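PDB 1WY2: Xaa-Pro dipeptidase from Pyrococcus horikoshii, which probably splits dipeptides that carry proline at the C-terminal position and a nonpolar amino acid at the N-terminal one, with two cobalt ions per subunit as cofactor. Local coordinates for residues Glu152-Gly157 against Arg161-Lys166; Leu170-Met173 against Lys178-Phe181; Glu62-Lys65 against Pro71-Lys74; Tyr33-Ser38 against Ala52-Pro57. One frame throughout, in Å; residues are numbered along the deposited sequence.

Contact 1: residues Glu152-Gly157 against Arg161-Lys166; sequences EEITEG and REVAAK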
# COMPACT_ATOMS: atom_id res chain seq x y z
N GLU A 152 23.88 -14.69 1.70
CA GLU A 152 24.17 -16.11 1.80
C GLU A 152 23.35 -16.94 0.81
O GLU A 152 23.81 -17.97 0.32
CB GLU A 152 23.88 -16.59 3.23
CG GLU A 152 24.47 -17.94 3.58
CD GLU A 152 25.99 -17.94 3.54
OE1 GLU A 152 26.60 -16.98 4.04
OE2 GLU A 152 26.57 -18.91 3.00
N GLU A 153 22.15 -16.46 0.50
CA GLU A 153 21.26 -17.16 -0.42
C GLU A 153 21.55 -16.89 -1.89
O GLU A 153 21.22 -17.70 -2.76
CB GLU A 153 19.81 -16.77 -0.12
CG GLU A 153 18.78 -17.48 -0.99
CD GLU A 153 18.80 -18.98 -0.81
OE1 GLU A 153 18.71 -19.44 0.34
OE2 GLU A 153 18.91 -19.71 -1.83
N ILE A 154 22.16 -15.74 -2.17
CA ILE A 154 22.47 -15.37 -3.54
C ILE A 154 23.66 -16.14 -4.11
O ILE A 154 24.78 -16.07 -3.60
CB ILE A 154 22.73 -13.85 -3.64
CG1 ILE A 154 21.41 -13.10 -3.44
CG2 ILE A 154 23.36 -13.51 -4.98
CD1 ILE A 154 21.57 -11.61 -3.28
N THR A 155 23.39 -16.87 -5.19
CA THR A 155 24.40 -17.66 -5.89
C THR A 155 23.93 -17.80 -7.33
O THR A 155 22.75 -17.61 -7.63
CB THR A 155 24.55 -19.07 -5.29
OG1 THR A 155 23.29 -19.75 -5.32
CG2 THR A 155 25.05 -19.00 -3.85
N GLU A 156 24.86 -18.11 -8.23
CA GLU A 156 24.50 -18.27 -9.63
C GLU A 156 23.38 -19.30 -9.76
O GLU A 156 23.42 -20.35 -9.12
CB GLU A 156 25.72 -18.69 -10.45
CG GLU A 156 26.35 -20.00 -9.99
CD GLU A 156 27.81 -20.11 -10.40
OE1 GLU A 156 28.62 -19.30 -9.91
OE2 GLU A 156 28.14 -21.00 -11.21
N GLY A 157 22.38 -18.99 -10.58
CA GLY A 157 21.27 -19.90 -10.79
C GLY A 157 20.02 -19.57 -10.01
O GLY A 157 18.91 -19.93 -10.41
N ARG A 161 13.34 -13.41 -7.32
CA ARG A 161 12.11 -13.48 -6.53
C ARG A 161 12.17 -14.52 -5.42
O ARG A 161 11.58 -14.33 -4.36
CB ARG A 161 10.93 -13.79 -7.45
CG ARG A 161 9.61 -13.95 -6.72
CD ARG A 161 8.57 -13.00 -7.28
NE ARG A 161 8.55 -13.03 -8.73
CZ ARG A 161 8.04 -12.07 -9.49
NH1 ARG A 161 7.51 -10.99 -8.93
NH2 ARG A 161 8.07 -12.18 -10.81
N GLU A 162 12.87 -15.63 -5.66
CA GLU A 162 12.97 -16.67 -4.65
C GLU A 162 13.83 -16.21 -3.49
O GLU A 162 13.57 -16.56 -2.33
CB GLU A 162 13.52 -17.97 -5.27
CG GLU A 162 12.47 -18.71 -6.09
CD GLU A 162 13.02 -19.92 -6.83
OE1 GLU A 162 13.95 -20.57 -6.32
OE2 GLU A 162 12.48 -20.23 -7.91
N VAL A 163 14.85 -15.41 -3.79
CA VAL A 163 15.71 -14.88 -2.74
C VAL A 163 14.85 -13.94 -1.91
O VAL A 163 14.88 -13.96 -0.67
CB VAL A 163 16.91 -14.10 -3.33
CG1 VAL A 163 17.70 -13.42 -2.21
CG2 VAL A 163 17.82 -15.05 -4.11
N ALA A 164 14.07 -13.11 -2.59
CA ALA A 164 13.20 -12.16 -1.91
C ALA A 164 12.22 -12.90 -1.00
O ALA A 164 12.01 -12.51 0.15
CB ALA A 164 12.44 -11.32 -2.93
N ALA A 165 11.63 -13.97 -1.52
CA ALA A 165 10.68 -14.74 -0.74
C ALA A 165 11.30 -15.28 0.54
O ALA A 165 10.70 -15.22 1.61
CB ALA A 165 10.13 -15.90 -1.58
N LYS A 166 12.53 -15.78 0.44
CA LYS A 166 13.23 -16.34 1.59
C LYS A 166 13.52 -15.32 2.68
O LYS A 166 13.31 -15.59 3.86
CB LYS A 166 14.53 -17.00 1.14
CG LYS A 166 15.31 -17.70 2.25
CD LYS A 166 14.61 -18.96 2.73
CE LYS A 166 15.45 -19.70 3.77
NZ LYS A 166 16.78 -20.11 3.23

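Contact 2: residues Leu170-Met173 against Lys178-Phe181; sequences LMKM and KPAF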
# COMPACT_ATOMS: atom_id res chain seq x y z
N LEU A 170 12.03 -14.72 6.52
CA LEU A 170 12.91 -14.57 7.67
C LEU A 170 12.54 -13.34 8.50
O LEU A 170 12.52 -13.40 9.73
CB LEU A 170 14.37 -14.46 7.22
CG LEU A 170 15.40 -14.22 8.33
CD1 LEU A 170 15.48 -15.46 9.22
CD2 LEU A 170 16.76 -13.91 7.73
N MET A 171 12.24 -12.23 7.83
CA MET A 171 11.88 -11.01 8.55
C MET A 171 10.62 -11.23 9.39
O MET A 171 10.56 -10.81 10.54
CB MET A 171 11.67 -9.85 7.58
CG MET A 171 12.96 -9.32 6.96
SD MET A 171 12.79 -7.65 6.25
CE MET A 171 12.08 -8.03 4.64
N LYS A 172 9.63 -11.89 8.81
CA LYS A 172 8.38 -12.15 9.52
C LYS A 172 8.60 -13.07 10.71
O LYS A 172 8.02 -12.86 11.78
CB LYS A 172 7.36 -12.79 8.57
CG LYS A 172 6.93 -11.88 7.44
CD LYS A 172 6.17 -12.65 6.37
CE LYS A 172 6.02 -11.81 5.12
NZ LYS A 172 5.35 -12.56 4.02
N MET A 173 9.44 -14.07 10.54
CA MET A 173 9.70 -15.00 11.63
C MET A 173 10.56 -14.37 12.72
O MET A 173 10.71 -14.93 13.80
CB MET A 173 10.34 -16.28 11.09
CG MET A 173 9.42 -17.06 10.15
SD MET A 173 7.89 -17.66 10.92
CE MET A 173 6.86 -16.22 10.92
N LYS A 178 5.60 -7.34 8.29
CA LYS A 178 5.76 -7.65 6.88
C LYS A 178 6.89 -6.77 6.35
O LYS A 178 7.46 -5.97 7.10
CB LYS A 178 4.47 -7.34 6.13
CG LYS A 178 3.97 -5.92 6.31
CD LYS A 178 2.63 -5.72 5.62
CE LYS A 178 2.09 -4.31 5.84
NZ LYS A 178 0.77 -4.12 5.19
N PRO A 179 7.25 -6.92 5.06
CA PRO A 179 8.33 -6.08 4.52
C PRO A 179 7.88 -4.62 4.50
O PRO A 179 6.69 -4.35 4.32
CB PRO A 179 8.53 -6.64 3.11
CG PRO A 179 8.07 -8.07 3.23
CD PRO A 179 6.84 -7.93 4.08
N ALA A 180 8.81 -3.69 4.67
CA ALA A 180 8.47 -2.27 4.67
C ALA A 180 8.07 -1.81 3.27
O ALA A 180 7.37 -0.80 3.11
CB ALA A 180 9.66 -1.45 5.17
N PHE A 181 8.52 -2.56 2.27
CA PHE A 181 8.22 -2.26 0.87
C PHE A 181 8.64 -3.47 0.04
O PHE A 181 9.31 -4.36 0.55
CB PHE A 181 8.98 -1.01 0.43
CG PHE A 181 10.46 -1.06 0.69
CD1 PHE A 181 11.32 -1.66 -0.22
CD2 PHE A 181 10.99 -0.52 1.86
CE1 PHE A 181 12.69 -1.72 0.02
CE2 PHE A 181 12.37 -0.57 2.11
CZ PHE A 181 13.22 -1.17 1.19

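Contact 3: residues Glu62-Lys65 against Pro71-Lys74; sequences EMAK and PVEK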
# COMPACT_ATOMS: atom_id res chain seq x y z
N GLU A 62 -14.99 -1.89 18.43
CA GLU A 62 -14.44 -2.67 19.53
C GLU A 62 -12.92 -2.61 19.67
O GLU A 62 -12.40 -2.40 20.77
CB GLU A 62 -14.91 -4.12 19.43
CG GLU A 62 -16.40 -4.30 19.64
CD GLU A 62 -16.89 -3.71 20.96
OE1 GLU A 62 -16.36 -4.10 22.02
OE2 GLU A 62 -17.79 -2.85 20.93
N MET A 63 -12.21 -2.81 18.57
CA MET A 63 -10.76 -2.79 18.61
C MET A 63 -10.23 -1.38 18.86
O MET A 63 -9.28 -1.19 19.62
CB MET A 63 -10.18 -3.33 17.30
CG MET A 63 -8.67 -3.44 17.29
SD MET A 63 -8.06 -4.43 18.68
CE MET A 63 -8.42 -6.09 18.09
N ALA A 64 -10.85 -0.39 18.22
CA ALA A 64 -10.44 1.00 18.38
C ALA A 64 -10.61 1.41 19.84
O ALA A 64 -9.73 2.04 20.43
CB ALA A 64 -11.27 1.90 17.47
N LYS A 65 -11.75 1.05 20.41
CA LYS A 65 -12.07 1.37 21.79
C LYS A 65 -11.00 0.82 22.73
O LYS A 65 -10.69 1.41 23.76
CB LYS A 65 -13.43 0.76 22.15
CG LYS A 65 -13.82 0.90 23.62
CD LYS A 65 -15.15 0.18 23.88
CE LYS A 65 -15.50 0.20 25.36
NZ LYS A 65 -16.77 -0.54 25.63
N PRO A 71 -11.34 9.32 23.20
CA PRO A 71 -12.73 8.84 23.10
C PRO A 71 -13.08 8.33 21.70
O PRO A 71 -12.81 9.00 20.71
CB PRO A 71 -13.55 10.06 23.49
CG PRO A 71 -12.67 10.72 24.50
CD PRO A 71 -11.30 10.64 23.86
N VAL A 72 -13.69 7.15 21.64
CA VAL A 72 -14.08 6.55 20.37
C VAL A 72 -15.59 6.56 20.17
O VAL A 72 -16.34 6.18 21.07
CB VAL A 72 -13.59 5.09 20.27
CG1 VAL A 72 -13.93 4.52 18.90
CG2 VAL A 72 -12.09 5.02 20.53
N GLU A 73 -16.01 7.00 18.99
CA GLU A 73 -17.42 7.05 18.62
C GLU A 73 -17.60 6.24 17.34
O GLU A 73 -16.82 6.38 16.40
CB GLU A 73 -17.87 8.50 18.37
CG GLU A 73 -18.04 9.34 19.61
CD GLU A 73 -19.24 8.91 20.44
OE1 GLU A 73 -20.36 8.87 19.89
OE2 GLU A 73 -19.06 8.61 21.64
N LYS A 74 -18.62 5.39 17.31
CA LYS A 74 -18.86 4.59 16.12
C LYS A 74 -20.05 5.12 15.33
O LYS A 74 -20.93 5.76 15.89
CB LYS A 74 -19.10 3.12 16.49
CG LYS A 74 -20.38 2.86 17.29
CD LYS A 74 -20.27 3.36 18.73
CE LYS A 74 -21.50 2.95 19.54
NZ LYS A 74 -21.38 3.34 20.97

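Contact 4: residues Tyr33-Ser38 against Ala52-Pro57; sequences YISGAS and ATLYVP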
# COMPACT_ATOMS: atom_id res chain seq x y z
N TYR A 33 -0.40 7.60 15.11
CA TYR A 33 0.52 8.49 15.81
C TYR A 33 -0.18 9.28 16.91
O TYR A 33 0.33 9.41 18.02
CB TYR A 33 1.14 9.48 14.82
CG TYR A 33 2.24 10.33 15.42
CD1 TYR A 33 3.48 9.78 15.74
CD2 TYR A 33 2.04 11.69 15.66
CE1 TYR A 33 4.51 10.57 16.27
CE2 TYR A 33 3.05 12.49 16.19
CZ TYR A 33 4.28 11.92 16.50
OH TYR A 33 5.28 12.70 17.03
N ILE A 34 -1.37 9.79 16.59
CA ILE A 34 -2.13 10.61 17.53
C ILE A 34 -2.99 9.85 18.55
O ILE A 34 -3.04 10.24 19.72
CB ILE A 34 -3.02 11.60 16.75
CG1 ILE A 34 -2.14 12.50 15.89
CG2 ILE A 34 -3.85 12.44 17.72
CD1 ILE A 34 -2.91 13.34 14.90
N SER A 35 -3.64 8.77 18.13
CA SER A 35 -4.53 8.03 19.02
C SER A 35 -4.02 6.67 19.50
O SER A 35 -4.47 6.17 20.54
CB SER A 35 -5.89 7.81 18.35
OG SER A 35 -5.79 6.81 17.35
N GLY A 36 -3.11 6.08 18.75
CA GLY A 36 -2.59 4.77 19.13
C GLY A 36 -3.45 3.66 18.54
O GLY A 36 -3.15 2.47 18.70
N ALA A 37 -4.52 4.05 17.86
CA ALA A 37 -5.44 3.10 17.23
C ALA A 37 -5.06 2.84 15.77
O ALA A 37 -4.46 3.70 15.12
CB ALA A 37 -6.87 3.63 17.30
N SER A 38 -5.42 1.67 15.26
CA SER A 38 -5.12 1.31 13.88
C SER A 38 -6.34 0.80 13.12
O SER A 38 -6.37 -0.35 12.67
CB SER A 38 -4.01 0.25 13.84
OG SER A 38 -2.84 0.71 14.48
N ALA A 52 -11.19 15.84 21.45
CA ALA A 52 -10.57 15.02 20.40
C ALA A 52 -11.35 13.72 20.39
O ALA A 52 -11.45 13.04 21.41
CB ALA A 52 -9.10 14.77 20.72
N THR A 53 -11.91 13.36 19.24
CA THR A 53 -12.70 12.15 19.11
C THR A 53 -12.30 11.31 17.91
O THR A 53 -12.04 11.84 16.83
CB THR A 53 -14.20 12.48 18.97
OG1 THR A 53 -14.61 13.34 20.05
CG2 THR A 53 -15.04 11.21 19.00
N LEU A 54 -12.27 10.00 18.09
CA LEU A 54 -11.93 9.08 17.00
C LEU A 54 -13.22 8.41 16.54
O LEU A 54 -13.83 7.65 17.29
CB LEU A 54 -10.94 8.02 17.48
CG LEU A 54 -10.66 6.88 16.49
CD1 LEU A 54 -10.04 7.43 15.21
CD2 LEU A 54 -9.74 5.86 17.14
N TYR A 55 -13.64 8.71 15.31
CA TYR A 55 -14.85 8.12 14.74
C TYR A 55 -14.46 6.94 13.87
O TYR A 55 -13.58 7.05 13.02
CB TYR A 55 -15.61 9.13 13.90
CG TYR A 55 -16.15 10.31 14.67
CD1 TYR A 55 -15.34 11.42 14.94
CD2 TYR A 55 -17.46 10.32 15.14
CE1 TYR A 55 -15.84 12.51 15.65
CE2 TYR A 55 -17.97 11.40 15.85
CZ TYR A 55 -17.15 12.49 16.10
OH TYR A 55 -17.66 13.57 16.79
N VAL A 56 -15.13 5.80 14.06
CA VAL A 56 -14.83 4.62 13.27
C VAL A 56 -16.09 3.84 12.90
O VAL A 56 -17.13 3.98 13.55
CB VAL A 56 -13.89 3.66 14.03
CG1 VAL A 56 -12.57 4.35 14.33
CG2 VAL A 56 -14.55 3.19 15.31
N PRO A 57 -16.01 3.03 11.84
CA PRO A 57 -17.16 2.22 11.40
C PRO A 57 -17.42 1.15 12.46
O PRO A 57 -16.54 0.84 13.26
CB PRO A 57 -16.68 1.62 10.08
CG PRO A 57 -15.71 2.64 9.57
CD PRO A 57 -14.94 2.99 10.83

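Contact 1: residues Glu152-Gly157 against Arg161-Lys166
The carboxylate of Glu153, the flat group that meets Lys166 across this contact, is held between two lysines, one for each oxygen. The setting is a helical hairpin: helix 130-153 ends, a short loop follows and helix 160-173 runs back alongside it, in the pita-bread fold of M24 peptidases. Lys166 NZ lies 3.5 Å from Glu153 OE1, tilted out of the carboxylate plane, a long salt bridge rather than a hydrogen bond. The other oxygen, OE2, forms a salt bridge to Lys158 in the connecting loop, so that each oxygen has its own lysine, which is likely to limit rotation of the group. Glu153 reaches this position with CG anti to the backbone N (chi1 -178°) and a bend at chi2 that lifts the acid above the apolar floor. That floor is laid by Val163, whose two methyls face Ile154, the first residue to leave the helix. Ile154 also packs on Val209 and Ile211 of strand 208-217, and so ties the corner to the sheet. Charge thus lies on the solvent side of a hydrocarbon layer. Val163 CG2 bridges the layers, 4.1 Å from Glu153 CG, while Val163 CG1 approaches Ile154 CG1 to 3.9 Å.

Contact 2: residues Leu170-Met173 against Lys178-Phe181
Pro179 is touched at two corners of its ring by consecutive helix residues, Met171 and Lys172, in an example of how a helix end can hold the strand that follows it. The apolar contacts come first. Met171 sends its terminal methyl to the ring, CE lying 4.1 Å from Pro179 CB. Its CG stands anti to the carbonyl carbon (chi1 -72°), and the chain stays stretched until chi3, where a bend turns the methyl to the proline. Lys172 contributes hydrocarbon rather than charge: its extended chain runs past the ring, with CE 4.1 Å from Pro179 CD, and nearer its root CG is 4.4 Å from Lys178 CA.

The ionic contacts point outward from this patch. Lys172 NZ forms a salt bridge with Glu168 of the second subunit, and Lys178 NZ one with Asp182 of the second subunit, so that both lysines serve the dimer interface as well as the fold.

Hydrogen bonds do not cross between 170-173 and 178-181. The backbone of Lys178 bonds instead to Leu216, and that of Ala180 to Gly214, which lays this short, weakly bonded strand antiparallel to strand 208-217. Further on, the side chain of Phe181 packs on Asp212 and Asp223, which hold the zinc ions seen here.

The chemistry thus separates two roles: methyl and methylene groups seat the proline without needing precise direction, while the ammonium ends of the two lysines are engaged by acids of the second subunit.

Contact 3: residues Glu62-Lys65 against Pro71-Lys74
Val72 packs against Ala64 from a strand held to its neighbour by backbone bonds: Glu73 N probably donates a hydrogen bond to Leu54 O. Pro71 O likewise probably accepts one from Leu54 N, and with these bonds setting the backbone, the side chain of Val72 is turned to the helix. Its two methyls divide the work. CG1, anti to the backbone N (chi1 -177°), lies 4.0 Å from Ala64 CB. CG2, which sits beside the backbone N, leans on the helix backbone instead, 3.8 Å from Ala64 O and 3.9 Å from Lys65 CA. A branched residue thus straddles the helix surface, one methyl on a side chain and the other on the main chain, and the small alanine lets the two elements come close. Lys65 takes part through its root, for the rest of its chain leads away.

The contact closes a beta-alpha-beta unit, a textbook instance of a helix covering the strands it connects. Strand 51-57 leads into helix 58-67, and strand 72-75 then returns parallel to the first strand at one edge of the mixed sheet. Val56 of strand 51-57 touches both Ala64 and Val72, and Tyr61 of the helix lies against Val72.

Contact 4: residues Tyr33-Ser38 against Ala52-Pro57
Leu54 pushes one methyl, CD2, toward the turn that follows helix 28-35, where Ala37 and Ser35 receive it. The tightest approach is Ala37 CB to Leu54 CD2 at 3.6 Å; Ser35 OG stands 4.1 Å from the same methyl. In Leu54 the CG stands anti to the backbone N and CD2 lies anti to CA, so this methyl reaches furthest toward the turn.

The conformation of Ser35 holds the turn together. Its OG lies between the backbone N and the carbonyl carbon (chi1 75°), a position from which it serves two backbone groups. It accepts from Ala37 N over 3.1 Å, with an N-H...O angle of 159°, closing an ST turn, and it also bonds to Val31 O one helical turn back. Between Ser35 and Ala37, Gly36 takes a positive phi of 88°, so the chain leaves the helix and swings Ala37 CB over the leucine. Replacing Ser35 by an alanine would remove OG, and is likely to cost Ala37 N and Val31 O their shared partner and let the turn move against Leu54.

Ile45 of the adjacent strand packs on both Ser35 and Leu54, enlarging the buried patch. As an example of helix termination within a core, the contact is consistent with a buried hydroxyl bordering hydrocarbon where backbone groups satisfy it.

The four contacts fall into two pairs. Contacts 3 and 4 both belong to the N-terminal creatinase/prolidase domain, with centres about 8 Å apart, and meet through the pairing of strands 51-57 and 72-75; helix 58-67 follows the strand of contact 4 directly. Contacts 1 and 2 use successive parts of helix 160-173, with centres about 15 Å apart, and both touch the second subunit. Between the pairs the closest approach is about 11 Å between nearest atoms, for contacts 2 and 4. The metal centre is nearer contacts 1 and 2: the side chain of Met171 lies about 11 Å from a zinc ion, whereas contacts 3 and 4 lie away from the metal site.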